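Relik capsid n-terminal domain (Oryctolagus cuniculus, PDB 2XGU) probably helps build the protein shell of an ancient rabbit lentivirus, as the N-terminal domains of related capsid proteins do. Local coordinates at residues A20-Q25 with P34-Y39; D71-K76 with L129-E134; N46-D51 with D119-Y124. One frame throughout, in Å; residues are numbered along the deposited sequence.

Contact 1: A20-Q25 with P34-Y39; sequences AAWLKQ and PATITY
Gln-25 and Tyr-39 lie one over the other: the methylene CG of Gln-25 stands over one face of the phenol ring, displaced toward its rim, 3.8 Å from Tyr-39 CG. It is a CH-pi contact; the terminal amide lies nearly parallel to the ring, the planes 13° apart, beside the CD1 rim. The two side chains run past each other in opposite directions. A bend at the second torsion of Gln-25 (chi2 63°) folds the amide along the ring and carries NE2 to Thr-36, where it donates to OG1 at 3.1 Å in a fairly straight bond somewhat tilted from the amide plane. That hydroxyl also bonds the carbonyl of Gly-30, just beyond helix 16-29, so two partners fix its rotation. Trp-22 cuts across both, slantwise to Tyr-39 and at about a right angle to Thr-36. The CD2 edge atom of Tyr-39 meets the indole near its plane, 3.6 Å from Trp-22 CE3, while the methyl CG2 of Thr-36 reaches the far end of the six-membered ring, 3.7 Å from Trp-22 CH2. At the other end of the phenol, Tyr-39 OH rests 3.4 Å from the methyl CB of Ala-21. The contact joins two successive helices, 16-29 and 34-43, into an antiparallel hairpin; their short segments are inclined at 160° and approach to 10.8 Å. The Trp-22 ring meets Phe-40 of helix 34-43, while NE1 bonds Thr-59 OG1, and weakly Leu-55 O, tying the hairpin to the end of helix 49-57 and the loop after it, and Ile-37 faces helix 118-134.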
ATOM      1  N   ALA A  20       9.638 -22.469   2.370  1.00 15.45           N
ATOM      2  CA  ALA A  20       9.911 -22.814   3.767  1.00 16.71           C
ATOM      3  C   ALA A  20      10.325 -21.589   4.572  1.00 18.07           C
ATOM      4  O   ALA A  20       9.895 -21.428   5.711  1.00 17.85           O
ATOM      5  CB  ALA A  20      10.966 -23.903   3.864  1.00 16.72           C
ATOM      6  N   ALA A  21      11.150 -20.726   3.975  1.00 16.22           N
ATOM      7  CA  ALA A  21      11.637 -19.536   4.665  1.00 14.10           C
ATOM      8  C   ALA A  21      10.520 -18.510   4.927  1.00 13.11           C
ATOM      9  O   ALA A  21      10.453 -17.918   6.011  1.00 15.29           O
ATOM     10  CB  ALA A  21      12.781 -18.910   3.874  1.00 14.83           C
ATOM     11  N   TRP A  22       9.658 -18.308   3.936  1.00 13.66           N
ATOM     12  CA  TRP A  22       8.500 -17.441   4.085  1.00 13.86           C
ATOM     13  C   TRP A  22       7.579 -17.962   5.187  1.00 15.74           C
ATOM     14  O   TRP A  22       7.122 -17.199   6.039  1.00 14.28           O
ATOM     15  CB  TRP A  22       7.735 -17.368   2.762  1.00 12.85           C
ATOM     16  CG  TRP A  22       6.346 -16.787   2.891  1.00 10.90           C
ATOM     17  CD1 TRP A  22       5.169 -17.454   2.686  1.00 14.13           C
ATOM     18  CD2 TRP A  22       5.985 -15.449   3.275  1.00 12.03           C
ATOM     19  NE1 TRP A  22       4.106 -16.614   2.894  1.00 14.27           N
ATOM     20  CE2 TRP A  22       4.572 -15.380   3.253  1.00 15.14           C
ATOM     21  CE3 TRP A  22       6.716 -14.298   3.602  1.00 13.00           C
ATOM     22  CZ2 TRP A  22       3.870 -14.214   3.576  1.00 17.16           C
ATOM     23  CZ3 TRP A  22       6.009 -13.128   3.919  1.00 15.99           C
ATOM     24  CH2 TRP A  22       4.604 -13.105   3.906  1.00 16.97           C
ATOM     25  N   LEU A  23       7.321 -19.266   5.180  1.00 14.36           N
ATOM     26  CA  LEU A  23       6.457 -19.846   6.205  1.00 16.79           C
ATOM     27  C   LEU A  23       7.023 -19.675   7.618  1.00 17.67           C
ATOM     28  O   LEU A  23       6.271 -19.380   8.551  1.00 19.01           O
ATOM     29  CB  LEU A  23       6.152 -21.317   5.903  1.00 17.86           C
ATOM     30  CG  LEU A  23       5.321 -21.508   4.635  1.00 19.82           C
ATOM     31  CD1 LEU A  23       5.089 -22.992   4.361  1.00 22.04           C
ATOM     32  CD2 LEU A  23       3.994 -20.764   4.721  1.00 22.25           C
ATOM     33  N   LYS A  24       8.338 -19.844   7.781  1.00 15.94           N
ATOM     34  CA  LYS A  24       8.963 -19.635   9.085  1.00 16.06           C
ATOM     35  C   LYS A  24       8.830 -18.176   9.525  1.00 18.73           C
ATOM     36  O   LYS A  24       8.577 -17.897  10.690  1.00 21.18           O
ATOM     37  CB  LYS A  24      10.434 -20.051   9.063  1.00 21.02           C
ATOM     38  CG  LYS A  24      10.653 -21.560   9.065  1.00 27.80           C
ATOM     39  N   GLN A  25       8.985 -17.250   8.581  1.00 17.06           N
ATOM     40  CA  GLN A  25       8.859 -15.824   8.877  1.00 19.85           C
ATOM     41  C   GLN A  25       7.464 -15.534   9.411  1.00 18.40           C
ATOM     42  O   GLN A  25       7.313 -14.873  10.433  1.00 20.23           O
ATOM     43  CB  GLN A  25       9.158 -14.976   7.629  1.00 17.16           C
ATOM     44  CG  GLN A  25       8.913 -13.478   7.774  1.00 18.51           C
ATOM     45  CD  GLN A  25       9.805 -12.823   8.806  1.00 20.09           C
ATOM     46  OE1 GLN A  25      10.923 -13.276   9.056  1.00 20.56           O
ATOM     47  NE2 GLN A  25       9.308 -11.753   9.423  1.00 19.26           N
ATOM     48  N   PRO A  34       4.964  -5.826  10.930  1.00 17.78           N
ATOM     49  CA  PRO A  34       5.711  -4.964   9.999  1.00 14.95           C
ATOM     50  C   PRO A  34       6.924  -5.650   9.349  1.00 14.03           C
ATOM     51  O   PRO A  34       7.136  -5.499   8.149  1.00 15.31           O
ATOM     52  CB  PRO A  34       6.167  -3.805  10.887  1.00 19.38           C
ATOM     53  CG  PRO A  34       5.171  -3.749  11.961  1.00 20.01           C
ATOM     54  CD  PRO A  34       4.737  -5.165  12.227  1.00 18.03           C
ATOM     55  N   ALA A  35       7.714  -6.396  10.124  1.00 15.91           N
ATOM     56  CA  ALA A  35       8.868  -7.059   9.544  1.00 15.61           C
ATOM     57  C   ALA A  35       8.478  -8.080   8.471  1.00 15.30           C
ATOM     58  O   ALA A  35       9.221  -8.301   7.514  1.00 15.74           O
ATOM     59  CB  ALA A  35       9.685  -7.744  10.630  1.00 21.93           C
ATOM     60  N   THR A  36       7.339  -8.738   8.664  1.00 13.45           N
ATOM     61  CA  THR A  36       6.866  -9.724   7.686  1.00 15.14           C
ATOM     62  C   THR A  36       6.431  -9.063   6.374  1.00 13.82           C
ATOM     63  O   THR A  36       6.664  -9.602   5.274  1.00 11.90           O
ATOM     64  CB  THR A  36       5.737 -10.574   8.264  1.00 16.39           C
ATOM     65  OG1 THR A  36       6.228 -11.224   9.437  1.00 17.69           O
ATOM     66  CG2 THR A  36       5.276 -11.635   7.259  1.00 14.00           C
ATOM     67  N   ILE A  37       5.793  -7.903   6.485  1.00 14.22           N
ATOM     68  CA  ILE A  37       5.387  -7.140   5.307  1.00 11.60           C
ATOM     69  C   ILE A  37       6.608  -6.657   4.509  1.00 10.73           C
ATOM     70  O   ILE A  37       6.669  -6.810   3.298  1.00 11.80           O
ATOM     71  CB  ILE A  37       4.463  -5.976   5.684  1.00 11.06           C
ATOM     72  CG1 ILE A  37       3.222  -6.496   6.430  1.00 14.47           C
ATOM     73  CG2 ILE A  37       4.087  -5.190   4.430  1.00 12.09           C
ATOM     74  CD1 ILE A  37       2.341  -5.384   7.052  1.00 18.52           C
ATOM     75  N   THR A  38       7.615  -6.130   5.193  1.00 13.24           N
ATOM     76  CA  THR A  38       8.856  -5.793   4.515  1.00 11.90           C
ATOM     77  C   THR A  38       9.482  -7.024   3.833  1.00 11.93           C
ATOM     78  O   THR A  38       9.930  -6.967   2.692  1.00 12.82           O
ATOM     79  CB  THR A  38       9.841  -5.219   5.516  1.00 15.64           C
ATOM     80  OG1 THR A  38       9.304  -3.998   6.039  1.00 16.01           O
ATOM     81  CG2 THR A  38      11.186  -4.946   4.867  1.00 19.08           C
ATOM     82  N   TYR A  39       9.496  -8.141   4.549  1.00 12.57           N
ATOM     83  CA  TYR A  39      10.032  -9.394   4.007  1.00 11.79           C
ATOM     84  C   TYR A  39       9.301  -9.799   2.727  1.00 11.70           C
ATOM     85  O   TYR A  39       9.939 -10.128   1.715  1.00 11.52           O
ATOM     86  CB  TYR A  39       9.915 -10.495   5.074  1.00 11.43           C
ATOM     87  CG  TYR A  39      10.569 -11.836   4.762  1.00 11.44           C
ATOM     88  CD1 TYR A  39      11.741 -12.218   5.413  1.00 13.87           C
ATOM     89  CD2 TYR A  39       9.997 -12.732   3.870  1.00 12.69           C
ATOM     90  CE1 TYR A  39      12.339 -13.442   5.168  1.00 14.07           C
ATOM     91  CE2 TYR A  39      10.603 -13.978   3.619  1.00 13.34           C
ATOM     92  CZ  TYR A  39      11.764 -14.311   4.272  1.00 13.31           C
ATOM     93  OH  TYR A  39      12.363 -15.532   4.044  1.00 13.67           O
TER

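Contact 2: D71-K76 with L129-E134; sequences DKIKEK and LEALQE
Ala-131 sets its methyl between two side chains of the facing helix: CB of Ala-131 is 3.8 Å from Lys-72 CB and equally far from Ile-73 CG1. The small residue lets the segments come to 8.8 Å between axes, at 131° between their directions. Beside this apolar patch Lys-76 stretches across, its methylene CE lying 3.6 Å from Glu-130 CB. A bend at the last torsion (chi4 -56°) turns the ammonium toward two carboxylates. Lys-76 NZ forms salt bridges with both, whose hydrogen bonds are weak, 3.3 Å to Glu-130 OE1 and 3.4 Å to Glu-134 OE2. The acids are spaced one helical turn apart, and this brings their extended chains to the same charge. The helices concerned, 63-83 and 118-134, are two long members of the all-helical body of a retroviral capsid N-terminal domain, and the salt-bridge network runs along one rim of their crossing. Lys-72 serves the other oxygen of Glu-134 less directly: its CD touches Glu-134 OE1 at 3.7 Å, and a water links the groups, accepting from Lys-72 NZ and donating to that OE1 at 2.6 Å. Further out, Trp-127 packs on Lys-76, and Val-128 and Tyr-124 hold Ile-73, while Val-69 backs Ala-131. On the acidic side, Glu-130 OE2 and Glu-134 OE2 come close to Glu-134 and Glu-130 of the second subunit, like charges that could raise the pKa of one acid, though Lys-76, in a long, weak ion pair with Glu-130 of that subunit, would offset this.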
ATOM      1  N   ASP A  71      -9.649  -9.375   1.764  1.00 26.86           N
ATOM      2  CA  ASP A  71     -10.767  -8.449   1.621  1.00 24.90           C
ATOM      3  C   ASP A  71     -10.328  -7.122   0.991  1.00 23.71           C
ATOM      4  O   ASP A  71     -11.057  -6.549   0.174  1.00 25.35           O
ATOM      5  CB  ASP A  71     -11.463  -8.211   2.965  1.00 27.49           C
ATOM      6  CG  ASP A  71     -12.348  -9.380   3.382  1.00 39.52           C
ATOM      7  OD1 ASP A  71     -12.625 -10.260   2.538  1.00 44.04           O
ATOM      8  OD2 ASP A  71     -12.774  -9.415   4.555  1.00 47.99           O
ATOM      9  N   LYS A  72      -9.151  -6.636   1.364  1.00 20.35           N
ATOM     10  CA  LYS A  72      -8.666  -5.375   0.818  1.00 22.86           C
ATOM     11  C   LYS A  72      -8.251  -5.525  -0.643  1.00 19.56           C
ATOM     12  O   LYS A  72      -8.493  -4.633  -1.442  1.00 21.52           O
ATOM     13  CB  LYS A  72      -7.545  -4.775   1.673  1.00 20.04           C
ATOM     14  CG  LYS A  72      -8.055  -4.224   2.989  1.00 24.83           C
ATOM     15  CD  LYS A  72      -6.976  -3.516   3.773  1.00 30.64           C
ATOM     16  CE  LYS A  72      -7.552  -2.985   5.081  1.00 34.77           C
ATOM     17  NZ  LYS A  72      -8.809  -2.217   4.867  1.00 36.59           N
ATOM     18  N   ILE A  73      -7.643  -6.660  -0.991  1.00 17.92           N
ATOM     19  CA  ILE A  73      -7.337  -6.968  -2.390  1.00 16.73           C
ATOM     20  C   ILE A  73      -8.605  -7.000  -3.245  1.00 19.41           C
ATOM     21  O   ILE A  73      -8.640  -6.445  -4.349  1.00 19.36           O
ATOM     22  CB  ILE A  73      -6.565  -8.302  -2.524  1.00 15.53           C
ATOM     23  CG1 ILE A  73      -5.174  -8.179  -1.888  1.00 18.50           C
ATOM     24  CG2 ILE A  73      -6.438  -8.722  -3.982  1.00 18.91           C
ATOM     25  CD1 ILE A  73      -4.517  -9.512  -1.634  1.00 22.57           C
ATOM     26  N   LYS A  74      -9.656  -7.622  -2.722  1.00 20.52           N
ATOM     27  CA  LYS A  74     -10.925  -7.697  -3.444  1.00 21.25           C
ATOM     28  C   LYS A  74     -11.513  -6.315  -3.646  1.00 22.83           C
ATOM     29  O   LYS A  74     -12.077  -6.022  -4.699  1.00 23.03           O
ATOM     30  CB  LYS A  74     -11.926  -8.591  -2.706  1.00 22.24           C
ATOM     31  CG  LYS A  74     -11.637 -10.070  -2.884  1.00 34.02           C
ATOM     32  CD  LYS A  74     -12.671 -10.936  -2.190  1.00 43.02           C
ATOM     33  CE  LYS A  74     -12.271 -12.404  -2.232  1.00 46.85           C
ATOM     34  NZ  LYS A  74     -13.242 -13.270  -1.497  1.00 52.14           N
ATOM     35  N   GLU A  75     -11.375  -5.463  -2.636  1.00 23.00           N
ATOM     36  CA  GLU A  75     -11.887  -4.099  -2.728  1.00 23.93           C
ATOM     37  C   GLU A  75     -11.179  -3.333  -3.845  1.00 20.42           C
ATOM     38  O   GLU A  75     -11.814  -2.591  -4.593  1.00 21.16           O
ATOM     39  CB  GLU A  75     -11.752  -3.366  -1.388  1.00 31.69           C
ATOM     40  CG  GLU A  75     -12.602  -3.954  -0.271  1.00 44.14           C
ATOM     41  CD  GLU A  75     -12.309  -3.324   1.083  1.00 56.16           C
ATOM     42  OE1 GLU A  75     -11.546  -2.333   1.129  1.00 59.06           O
ATOM     43  OE2 GLU A  75     -12.846  -3.818   2.100  1.00 60.01           O
ATOM     44  N   LYS A  76      -9.864  -3.514  -3.949  1.00 20.12           N
ATOM     45  CA  LYS A  76      -9.083  -2.897  -5.021  1.00 18.00           C
ATOM     46  C   LYS A  76      -9.508  -3.409  -6.392  1.00 19.66           C
ATOM     47  O   LYS A  76      -9.567  -2.648  -7.362  1.00 19.18           O
ATOM     48  CB  LYS A  76      -7.591  -3.172  -4.841  1.00 21.53           C
ATOM     49  CG  LYS A  76      -6.988  -2.574  -3.582  1.00 30.62           C
ATOM     50  CD  LYS A  76      -5.499  -2.910  -3.505  1.00 34.77           C
ATOM     51  CE  LYS A  76      -4.902  -2.554  -2.160  1.00 30.57           C
ATOM     52  NZ  LYS A  76      -5.120  -1.117  -1.822  1.00 36.05           N
ATOM     53  N   LEU A 129       0.837  -5.710  -1.521  1.00 11.72           N
ATOM     54  CA  LEU A 129       1.609  -4.978  -0.530  0.73 10.28           C
ATOM     55  C   LEU A 129       0.793  -3.835   0.089  1.00 12.75           C
ATOM     56  O   LEU A 129       0.864  -3.609   1.301  1.00 13.12           O
ATOM     57  CB  LEU A 129       2.958  -4.511  -1.118  0.73 11.89           C
ATOM     58  CG  LEU A 129       3.983  -5.663  -1.194  0.73 13.75           C
ATOM     59  CD1 LEU A 129       5.128  -5.398  -2.163  0.73 12.16           C
ATOM     60  CD2 LEU A 129       4.536  -5.984   0.208  0.73 12.82           C
ATOM     61  N   GLU A 130      -0.001  -3.133  -0.714  1.00 13.83           N
ATOM     62  CA  GLU A 130      -0.878  -2.110  -0.152  1.00 14.48           C
ATOM     63  C   GLU A 130      -1.850  -2.727   0.853  1.00 13.70           C
ATOM     64  O   GLU A 130      -2.074  -2.174   1.920  1.00 15.18           O
ATOM     65  CB  GLU A 130      -1.627  -1.366  -1.257  1.00 14.46           C
ATOM     66  CG  GLU A 130      -0.665  -0.517  -2.078  1.00 15.05           C
ATOM     67  CD  GLU A 130      -1.314   0.145  -3.261  1.00 17.64           C
ATOM     68  OE1 GLU A 130      -2.466  -0.207  -3.578  1.00 20.53           O
ATOM     69  OE2 GLU A 130      -0.668   1.031  -3.865  1.00 18.02           O
ATOM     70  N   ALA A 131      -2.420  -3.880   0.518  1.00 13.32           N
ATOM     71  CA  ALA A 131      -3.369  -4.538   1.404  1.00 12.33           C
ATOM     72  C   ALA A 131      -2.717  -4.947   2.720  1.00 14.25           C
ATOM     73  O   ALA A 131      -3.270  -4.717   3.795  1.00 15.03           O
ATOM     74  CB  ALA A 131      -3.993  -5.743   0.713  1.00 15.02           C
ATOM     75  N   LEU A 132      -1.540  -5.552   2.630  1.00 13.86           N
ATOM     76  CA  LEU A 132      -0.785  -5.901   3.838  1.00 14.75           C
ATOM     77  C   LEU A 132      -0.486  -4.671   4.697  1.00 13.77           C
ATOM     78  O   LEU A 132      -0.700  -4.669   5.914  1.00 13.91           O
ATOM     79  CB  LEU A 132       0.512  -6.626   3.476  1.00 13.20           C
ATOM     80  CG  LEU A 132       0.340  -8.031   2.922  1.00 14.00           C
ATOM     81  CD1 LEU A 132       1.604  -8.491   2.218  1.00 15.17           C
ATOM     82  CD2 LEU A 132       0.004  -8.954   4.088  1.00 15.79           C
ATOM     83  N   GLN A 133       0.019  -3.622   4.057  1.00 15.11           N
ATOM     84  CA  GLN A 133       0.378  -2.398   4.757  1.00 16.91           C
ATOM     85  C   GLN A 133      -0.817  -1.806   5.499  1.00 18.98           C
ATOM     86  O   GLN A 133      -0.680  -1.308   6.624  1.00 18.16           O
ATOM     87  CB  GLN A 133       0.910  -1.390   3.740  1.00 16.32           C
ATOM     88  CG  GLN A 133       2.134  -0.567   4.135  1.00 31.54           C
ATOM     89  CD  GLN A 133       3.371  -1.395   4.461  1.00 24.05           C
ATOM     90  OE1 GLN A 133       3.650  -1.642   5.623  1.00 21.92           O
ATOM     91  NE2 GLN A 133       4.128  -1.797   3.442  1.00 22.27           N
ATOM     92  N   GLU A 134      -1.993  -1.862   4.874  1.00 16.34           N
ATOM     93  CA  GLU A 134      -3.211  -1.307   5.459  1.00 19.41           C
ATOM     94  C   GLU A 134      -3.757  -2.161   6.614  1.00 20.82           C
ATOM     95  O   GLU A 134      -4.627  -1.715   7.363  1.00 24.12           O
ATOM     96  CB  GLU A 134      -4.270  -1.060   4.369  1.00 21.20           C
ATOM     97  CG  GLU A 134      -3.827   0.011   3.359  1.00 21.91           C
ATOM     98  CD  GLU A 134      -4.521  -0.068   1.995  1.00 38.69           C
ATOM     99  OE1 GLU A 134      -5.620  -0.662   1.904  1.00 45.14           O
ATOM    100  OE2 GLU A 134      -3.961   0.475   1.008  1.00 31.47           O
TER
HETATM  101  O   HOH W   1      -7.682  -0.055   3.420  1.00 36.50           O
HETATM  102  O   HOH W   2      -5.407   0.197  -3.985  1.00 63.36           O

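Contact 3: N46-D51 with D119-Y124; sequences NFTSVD and DARTLY
Asn-46 opens this meeting of a helix start with a helix flank: its CA lies 4.0 Å from Arg-121 NH1, and the four residues from Thr-48 to Asp-51 then form a capping box that begins helix 49-57 against helix 118-134. Phe-47 turns its CB away from 119-124 and offers its carbonyl oxygen instead. Phe-47 O lies 3.4 Å from Arg-121 CD and accepts from two waters. One of them also donates to Arg-121 O; the other receives a bond from NH1, lying at the edge of the guanidinium in its plane, 2.6 Å from Arg-121 NH1. No direct hydrogen bond joins the segments, so water carries the polar traffic. The arginine chain can follow the loop because CG sits between the backbone N and the carbonyl carbon (chi1 61°) and the rest runs extended. Thr-48 adds its CA, 3.8 Å from Arg-121 CD, while its CB leads away from 119-124. Ser-49, modelled in two conformers, fits against Tyr-124: in one of the two, CB is 3.5 Å from Tyr-124 CD2, and OG bonds the carbonyl of Ile-102, tying in helix 99-102. The phenol of Tyr-124 reaches on to Asn-53, one turn further along helix 49-57. Asp-51 does not touch 119-124, yet it completes the box. Its N donates to Thr-48 OG1 and its OD1 bonds Tyr-11 OH, drawing in the N-terminal hairpin. The return bond, Thr-48 N to Asp-51 OD2, is 2.9 Å long and meets the oxygen from above the carboxylate plane, 38° out of it.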
ATOM      1  N   ASN A  46       9.677  -9.242  -8.887  0.52 12.78           N
ATOM      2  CA  ASN A  46       9.689 -10.039 -10.111  0.52 15.38           C
ATOM      3  C   ASN A  46       8.823 -11.303 -10.052  0.52 13.90           C
ATOM      4  O   ASN A  46       8.852 -12.123 -10.968  0.52 13.55           O
ATOM      5  CB  ASN A  46      11.120 -10.380 -10.524  0.52 19.66           C
ATOM      6  CG  ASN A  46      11.989  -9.143 -10.682  0.52 24.30           C
ATOM      7  OD1 ASN A  46      11.502  -8.073 -11.052  0.52 26.88           O
ATOM      8  ND2 ASN A  46      13.276  -9.285 -10.404  0.52 29.38           N
ATOM      9  N   PHE A  47       8.052 -11.461  -8.986  1.00 12.17           N
ATOM     10  CA  PHE A  47       7.080 -12.563  -8.924  1.00 12.45           C
ATOM     11  C   PHE A  47       5.966 -12.350  -9.938  1.00 12.28           C
ATOM     12  O   PHE A  47       5.523 -11.218 -10.157  1.00 14.33           O
ATOM     13  CB  PHE A  47       6.435 -12.647  -7.536  1.00 14.19           C
ATOM     14  CG  PHE A  47       7.184 -13.497  -6.546  1.00 14.10           C
ATOM     15  CD1 PHE A  47       8.552 -13.686  -6.642  1.00 17.40           C
ATOM     16  CD2 PHE A  47       6.492 -14.109  -5.503  1.00 20.66           C
ATOM     17  CE1 PHE A  47       9.227 -14.482  -5.707  1.00 25.21           C
ATOM     18  CE2 PHE A  47       7.160 -14.902  -4.578  1.00 25.75           C
ATOM     19  CZ  PHE A  47       8.521 -15.082  -4.687  1.00 21.13           C
ATOM     20  N   THR A  48       5.452 -13.434 -10.513  1.00 12.22           N
ATOM     21  CA  THR A  48       4.205 -13.332 -11.272  1.00 12.48           C
ATOM     22  C   THR A  48       3.017 -13.364 -10.302  1.00 11.38           C
ATOM     23  O   THR A  48       3.173 -13.616  -9.102  1.00 11.93           O
ATOM     24  CB  THR A  48       4.041 -14.507 -12.248  1.00 11.81           C
ATOM     25  OG1 THR A  48       3.753 -15.703 -11.499  1.00 13.30           O
ATOM     26  CG2 THR A  48       5.304 -14.711 -13.067  1.00 14.60           C
ATOM     27  N   SER A  49       1.819 -13.095 -10.809  1.00 12.85           N
ATOM     28  CA  SER A  49       0.636 -13.161  -9.968  0.72 12.54           C
ATOM     29  C   SER A  49       0.411 -14.587  -9.451  1.00 12.37           C
ATOM     30  O   SER A  49      -0.041 -14.787  -8.317  1.00 15.53           O
ATOM     31  CB  SER A  49      -0.581 -12.609 -10.720  0.72 12.82           C
ATOM     32  OG  SER A  49      -0.313 -11.274 -11.131  0.72 13.59           O
ATOM     33  N   VAL A  50       0.739 -15.579 -10.272  1.00 11.56           N
ATOM     34  CA  VAL A  50       0.640 -16.976  -9.839  1.00 13.39           C
ATOM     35  C   VAL A  50       1.608 -17.285  -8.679  1.00 12.49           C
ATOM     36  O   VAL A  50       1.236 -17.959  -7.711  1.00 13.61           O
ATOM     37  CB  VAL A  50       0.867 -17.949 -11.015  1.00 14.89           C
ATOM     38  CG1 VAL A  50       0.961 -19.388 -10.514  1.00 17.40           C
ATOM     39  CG2 VAL A  50      -0.278 -17.815 -12.038  1.00 18.00           C
ATOM     40  N   ASP A  51       2.840 -16.794  -8.773  1.00 12.33           N
ATOM     41  CA  ASP A  51       3.811 -16.920  -7.694  1.00 12.04           C
ATOM     42  C   ASP A  51       3.283 -16.287  -6.395  1.00 11.23           C
ATOM     43  O   ASP A  51       3.449 -16.842  -5.310  1.00 11.87           O
ATOM     44  CB  ASP A  51       5.113 -16.195  -8.052  1.00 10.45           C
ATOM     45  CG  ASP A  51       5.846 -16.807  -9.234  1.00 13.37           C
ATOM     46  OD1 ASP A  51       5.717 -18.014  -9.494  1.00 15.59           O
ATOM     47  OD2 ASP A  51       6.605 -16.064  -9.910  1.00 14.11           O
ATOM     48  N   ASP A 119       3.489  -5.769 -16.840  1.00 16.25           N
ATOM     49  CA  ASP A 119       2.982  -4.681 -16.022  1.00 14.75           C
ATOM     50  C   ASP A 119       1.948  -5.203 -15.011  1.00 12.78           C
ATOM     51  O   ASP A 119       1.903  -4.737 -13.871  1.00 14.15           O
ATOM     52  CB  ASP A 119       2.396  -3.568 -16.886  1.00 14.85           C
ATOM     53  CG  ASP A 119       1.844  -2.433 -16.066  1.00 19.22           C
ATOM     54  OD1 ASP A 119       2.622  -1.796 -15.322  1.00 20.81           O
ATOM     55  OD2 ASP A 119       0.627  -2.205 -16.142  1.00 16.93           O
ATOM     56  N   ALA A 120       1.122  -6.160 -15.417  1.00 14.40           N
ATOM     57  CA  ALA A 120       0.053  -6.658 -14.550  1.00 13.54           C
ATOM     58  C   ALA A 120       0.567  -7.284 -13.258  1.00 13.80           C
ATOM     59  O   ALA A 120      -0.006  -7.056 -12.197  1.00 13.94           O
ATOM     60  CB  ALA A 120      -0.808  -7.652 -15.297  1.00 16.37           C
ATOM     61  N   ARG A 121       1.625  -8.092 -13.345  1.00 13.52           N
ATOM     62  CA  ARG A 121       2.156  -8.727 -12.148  1.00 12.35           C
ATOM     63  C   ARG A 121       2.754  -7.682 -11.224  1.00 14.82           C
ATOM     64  O   ARG A 121       2.716  -7.844 -10.009  1.00 13.03           O
ATOM     65  CB  ARG A 121       3.184  -9.815 -12.490  1.00 12.56           C
ATOM     66  CG  ARG A 121       4.406  -9.327 -13.237  1.00 13.98           C
ATOM     67  CD  ARG A 121       5.341 -10.502 -13.516  1.00 20.31           C
ATOM     68  NE  ARG A 121       6.225 -10.221 -14.634  1.00 23.39           N
ATOM     69  CZ  ARG A 121       7.335  -9.505 -14.534  1.00 18.14           C
ATOM     70  NH1 ARG A 121       7.689  -9.003 -13.356  1.00 23.29           N
ATOM     71  NH2 ARG A 121       8.092  -9.287 -15.607  1.00 22.65           N
ATOM     72  N   THR A 122       3.303  -6.610 -11.793  1.00 12.07           N
ATOM     73  CA  THR A 122       3.839  -5.508 -11.000  0.64 13.22           C
ATOM     74  C   THR A 122       2.705  -4.812 -10.242  1.00 12.79           C
ATOM     75  O   THR A 122       2.829  -4.457  -9.070  1.00 12.20           O
ATOM     76  CB  THR A 122       4.525  -4.469 -11.897  0.64 13.44           C
ATOM     77  OG1 THR A 122       5.452  -5.124 -12.776  0.64 19.66           O
ATOM     78  CG2 THR A 122       5.273  -3.457 -11.051  0.64 17.78           C
ATOM     79  N   LEU A 123       1.593  -4.614 -10.935  1.00 12.91           N
ATOM     80  CA  LEU A 123       0.421  -3.976 -10.342  1.00 12.92           C
ATOM     81  C   LEU A 123      -0.199  -4.856  -9.255  1.00 14.42           C
ATOM     82  O   LEU A 123      -0.618  -4.358  -8.198  1.00 14.75           O
ATOM     83  CB  LEU A 123      -0.606  -3.654 -11.428  1.00 13.35           C
ATOM     84  CG  LEU A 123      -1.878  -2.980 -10.925  1.00 15.69           C
ATOM     85  CD1 LEU A 123      -1.571  -1.640 -10.272  1.00 21.64           C
ATOM     86  CD2 LEU A 123      -2.882  -2.797 -12.069  1.00 14.64           C
ATOM     87  N   TYR A 124      -0.247  -6.161  -9.494  1.00 12.21           N
ATOM     88  CA  TYR A 124      -0.821  -7.056  -8.491  1.00 12.10           C
ATOM     89  C   TYR A 124       0.026  -7.072  -7.217  1.00 14.37           C
ATOM     90  O   TYR A 124      -0.512  -7.070  -6.103  1.00 13.69           O
ATOM     91  CB  TYR A 124      -0.972  -8.482  -9.031  1.00 12.87           C
ATOM     92  CG  TYR A 124      -1.664  -9.443  -8.084  1.00 11.03           C
ATOM     93  CD1 TYR A 124      -2.822  -9.074  -7.413  1.00 11.81           C
ATOM     94  CD2 TYR A 124      -1.157 -10.717  -7.872  1.00 12.02           C
ATOM     95  CE1 TYR A 124      -3.478  -9.945  -6.562  1.00 12.32           C
ATOM     96  CE2 TYR A 124      -1.807 -11.607  -7.024  1.00 15.70           C
ATOM     97  CZ  TYR A 124      -2.958 -11.212  -6.365  1.00 14.04           C
ATOM     98  OH  TYR A 124      -3.618 -12.084  -5.523  1.00 17.74           O
TER
HETATM   99  O   HOH W   3       5.269  -8.851  -9.052  1.00 29.46           O
HETATM  100  O   HOH W   4       6.864  -8.824 -10.849  1.00 33.29           O

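From the N-terminal hairpin the chain enters helix 16-29, and contact 1 closes the shortest loop, bringing helix 34-43 straight back. It is complete before the others begin, in series with both. Contacts 2 and 3 cross: the chain passes through 46-51 and 71-76 and only later returns along helix 118-134, meeting 46-51 with 119-124 and then 71-76 with 129-134. That last helix meets the start of helix 49-57 with its first part and the middle of helix 63-83 with its last turns, Ile-73 and Tyr-124 touching in between. Ile-37 packs on Leu-132, linking contact 1 to contact 2; contact 3 lies about 8 Å from contact 1 at their nearest atoms.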